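Local coordinates for protein putative ring-cleaving dioxygenase mhqO (Bacillus subtilis subsp. subtilis, PDB 3OAJ) that probably cleaves the ring of aromatic compounds as an iron-dependent extradiol dioxygenase, and may contribute to their degradation, at residues F94-L99 against Q115-D120. Sequence-based numbering, arbitrary orientation.
Sequences FWEKRL and QYVEFD
E96 and L99 of helix segment 94-99 meet V117 and F119 of strand segment 115-120, the two axes running nearly parallel at 21° and approaching to 10.3 Å. The helix lies over one face of the sheet that contains the strand, and V117 and F119 both point their CB toward it. L99 faces both of them. Its CG stands beside the backbone N and anti to the carbonyl carbon (chi1 -67°), and the extended second torsion carries CD1 to the strand. CD1 sits over one face of the F119 ring, 4.0 Å from the centroid and 18° off the ring normal. This is a CH-pi contact, displaced from the centre toward the CG-CD1 side of the ring. The two side chains cross at about a right angle. CD2 of L99 lies farther along the ring, 4.2 Å from F119 CD2. The same CD1 methyl also packs on V117 CG1, at 4.0 Å, so one methyl joins both strand residues. The other methyl of V117, CG2, packs against E96. E96 CG lies 3.8 Å from it, and the chain, extended beyond CG, lays the carboxylate alongside the methyl, with OE2 at 3.4 Å. This is plain van der Waals contact of a partly exposed glutamate at the margin of a buried apolar patch. Y106 touches both E96 and V117, and K108 also meets E96. On the other face of the strand, Y116 and E118 point away from the helix. F119 also packs on L127 and I129 of the adjacent strand 126-131. The contact is structural packing, away from the metal site of H11, H218 and E266. It joins helix 92-101 to its sheet within a beta-alpha-beta-beta-beta module, the repeat unit of the vicinal oxygen chelate fold found in extradiol dioxygenases.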
loop_
_atom_site.group_PDB
_atom_site.type_symbol
_atom_site.label_atom_id
_atom_site.label_comp_id
_atom_site.label_asym_id
_atom_site.label_seq_id
_atom_site.Cartn_x
_atom_site.Cartn_y
_atom_site.Cartn_z
ATOM N N PHE A 94 -2.190 14.954 -16.915
ATOM C CA PHE A 94 -3.329 15.220 -16.050
ATOM C C PHE A 94 -2.809 15.356 -14.621
ATOM O O PHE A 94 -3.159 16.304 -13.924
ATOM C CB PHE A 94 -4.379 14.109 -16.128
ATOM C CG PHE A 94 -5.455 14.244 -15.087
ATOM C CD1 PHE A 94 -6.556 15.061 -15.317
ATOM C CD2 PHE A 94 -5.358 13.590 -13.855
ATOM C CE1 PHE A 94 -7.553 15.206 -14.368
ATOM C CE2 PHE A 94 -6.365 13.748 -12.890
ATOM C CZ PHE A 94 -7.459 14.559 -13.141
ATOM N N TRP A 95 -1.968 14.405 -14.213
ATOM C CA TRP A 95 -1.449 14.368 -12.851
ATOM C C TRP A 95 -0.471 15.477 -12.545
ATOM O O TRP A 95 -0.518 16.058 -11.452
ATOM C CB TRP A 95 -0.878 12.977 -12.568
ATOM C CG TRP A 95 -2.014 12.025 -12.485
ATOM C CD1 TRP A 95 -2.432 11.131 -13.447
ATOM C CD2 TRP A 95 -2.967 11.937 -11.418
ATOM N NE1 TRP A 95 -3.565 10.486 -13.025
ATOM C CE2 TRP A 95 -3.928 10.967 -11.794
ATOM C CE3 TRP A 95 -3.117 12.604 -10.186
ATOM C CZ2 TRP A 95 -5.010 10.620 -10.966
ATOM C CZ3 TRP A 95 -4.192 12.267 -9.373
ATOM C CH2 TRP A 95 -5.115 11.275 -9.759
ATOM N N GLU A 96 0.383 15.804 -13.514
ATOM C CA GLU A 96 1.328 16.895 -13.320
ATOM C C GLU A 96 0.588 18.214 -13.117
ATOM O O GLU A 96 0.884 18.947 -12.159
ATOM C CB GLU A 96 2.318 16.970 -14.479
ATOM C CG GLU A 96 3.317 15.823 -14.449
ATOM C CD GLU A 96 4.163 15.681 -15.697
ATOM O OE1 GLU A 96 3.770 16.159 -16.778
ATOM O OE2 GLU A 96 5.219 15.032 -15.593
ATOM N N LYS A 97 -0.383 18.503 -13.990
ATOM C CA LYS A 97 -1.150 19.762 -13.874
ATOM C C LYS A 97 -1.992 19.777 -12.585
ATOM O O LYS A 97 -2.137 20.822 -11.937
ATOM C CB LYS A 97 -2.023 20.040 -15.111
ATOM C CG LYS A 97 -1.261 20.247 -16.411
ATOM C CD LYS A 97 -0.335 21.431 -16.402
ATOM C CE LYS A 97 0.206 21.671 -17.813
ATOM N NZ LYS A 97 0.777 23.027 -17.945
ATOM N N ARG A 98 -2.522 18.619 -12.204
ATOM C CA ARG A 98 -3.301 18.509 -10.977
ATOM C C ARG A 98 -2.434 18.741 -9.739
ATOM O O ARG A 98 -2.830 19.481 -8.834
ATOM C CB ARG A 98 -4.030 17.171 -10.923
ATOM C CG ARG A 98 -4.897 16.976 -9.681
ATOM C CD ARG A 98 -5.780 15.720 -9.825
ATOM N NE ARG A 98 -6.743 15.609 -8.734
ATOM C CZ ARG A 98 -7.907 16.249 -8.688
ATOM N NH1 ARG A 98 -8.272 17.061 -9.688
ATOM N NH2 ARG A 98 -8.705 16.073 -7.636
ATOM N N LEU A 99 -1.259 18.111 -9.680
ATOM C CA LEU A 99 -0.330 18.390 -8.569
ATOM C C LEU A 99 0.048 19.869 -8.465
ATOM O O LEU A 99 0.130 20.424 -7.352
ATOM C CB LEU A 99 0.915 17.503 -8.651
ATOM C CG LEU A 99 0.694 16.004 -8.425
ATOM C CD1 LEU A 99 1.979 15.260 -8.698
ATOM C CD2 LEU A 99 0.138 15.665 -7.021
ATOM N N GLN A 115 9.059 6.843 -17.555
ATOM C CA GLN A 115 9.080 8.140 -16.900
ATOM C C GLN A 115 8.178 8.157 -15.665
ATOM O O GLN A 115 7.049 7.652 -15.689
ATOM C CB GLN A 115 8.691 9.252 -17.880
ATOM C CG GLN A 115 9.784 9.561 -18.930
ATOM C CD GLN A 115 9.374 10.640 -19.944
ATOM O OE1 GLN A 115 8.268 11.195 -19.879
ATOM N NE2 GLN A 115 10.263 10.928 -20.895
ATOM N N TYR A 116 8.712 8.709 -14.576
ATOM C CA TYR A 116 8.008 8.768 -13.289
ATOM C C TYR A 116 7.854 10.193 -12.815
ATOM O O TYR A 116 8.762 11.005 -12.985
ATOM C CB TYR A 116 8.762 7.994 -12.209
ATOM C CG TYR A 116 8.812 6.507 -12.444
ATOM C CD1 TYR A 116 9.759 5.953 -13.310
ATOM C CD2 TYR A 116 7.908 5.652 -11.811
ATOM C CE1 TYR A 116 9.811 4.589 -13.530
ATOM C CE2 TYR A 116 7.942 4.270 -12.037
ATOM C CZ TYR A 116 8.896 3.758 -12.901
ATOM O OH TYR A 116 8.937 2.397 -13.132
ATOM N N VAL A 117 6.704 10.487 -12.221
ATOM C CA VAL A 117 6.504 11.720 -11.474
ATOM C C VAL A 117 6.682 11.367 -9.996
ATOM O O VAL A 117 5.958 10.504 -9.471
ATOM C CB VAL A 117 5.091 12.306 -11.722
ATOM C CG1 VAL A 117 4.826 13.542 -10.848
ATOM C CG2 VAL A 117 4.929 12.669 -13.191
ATOM N N GLU A 118 7.642 12.018 -9.341
ATOM C CA GLU A 118 7.945 11.791 -7.926
ATOM C C GLU A 118 7.387 12.930 -7.105
ATOM O O GLU A 118 7.583 14.083 -7.441
ATOM C CB GLU A 118 9.461 11.703 -7.699
ATOM C CG GLU A 118 10.177 10.685 -8.586
ATOM C CD GLU A 118 9.907 9.260 -8.165
ATOM O OE1 GLU A 118 9.859 8.968 -6.941
ATOM O OE2 GLU A 118 9.728 8.427 -9.071
ATOM N N PHE A 119 6.734 12.598 -5.997
ATOM C CA PHE A 119 6.201 13.600 -5.077
ATOM C C PHE A 119 5.975 12.974 -3.703
ATOM O O PHE A 119 5.915 11.745 -3.576
ATOM C CB PHE A 119 4.897 14.203 -5.615
ATOM C CG PHE A 119 3.818 13.180 -5.900
ATOM C CD1 PHE A 119 3.878 12.364 -7.030
ATOM C CD2 PHE A 119 2.733 13.045 -5.034
ATOM C CE1 PHE A 119 2.874 11.425 -7.316
ATOM C CE2 PHE A 119 1.728 12.117 -5.301
ATOM C CZ PHE A 119 1.790 11.301 -6.450
ATOM N N ASP A 120 5.842 13.819 -2.685
ATOM C CA ASP A 120 5.522 13.340 -1.349
ATOM C C ASP A 120 4.067 13.604 -1.004
ATOM O O ASP A 120 3.466 14.568 -1.489
ATOM C CB ASP A 120 6.405 14.027 -0.291
ATOM C CG ASP A 120 7.841 13.517 -0.270
ATOM O OD1 ASP A 120 8.168 12.551 -1.003
ATOM O OD2 ASP A 120 8.649 14.074 0.514
#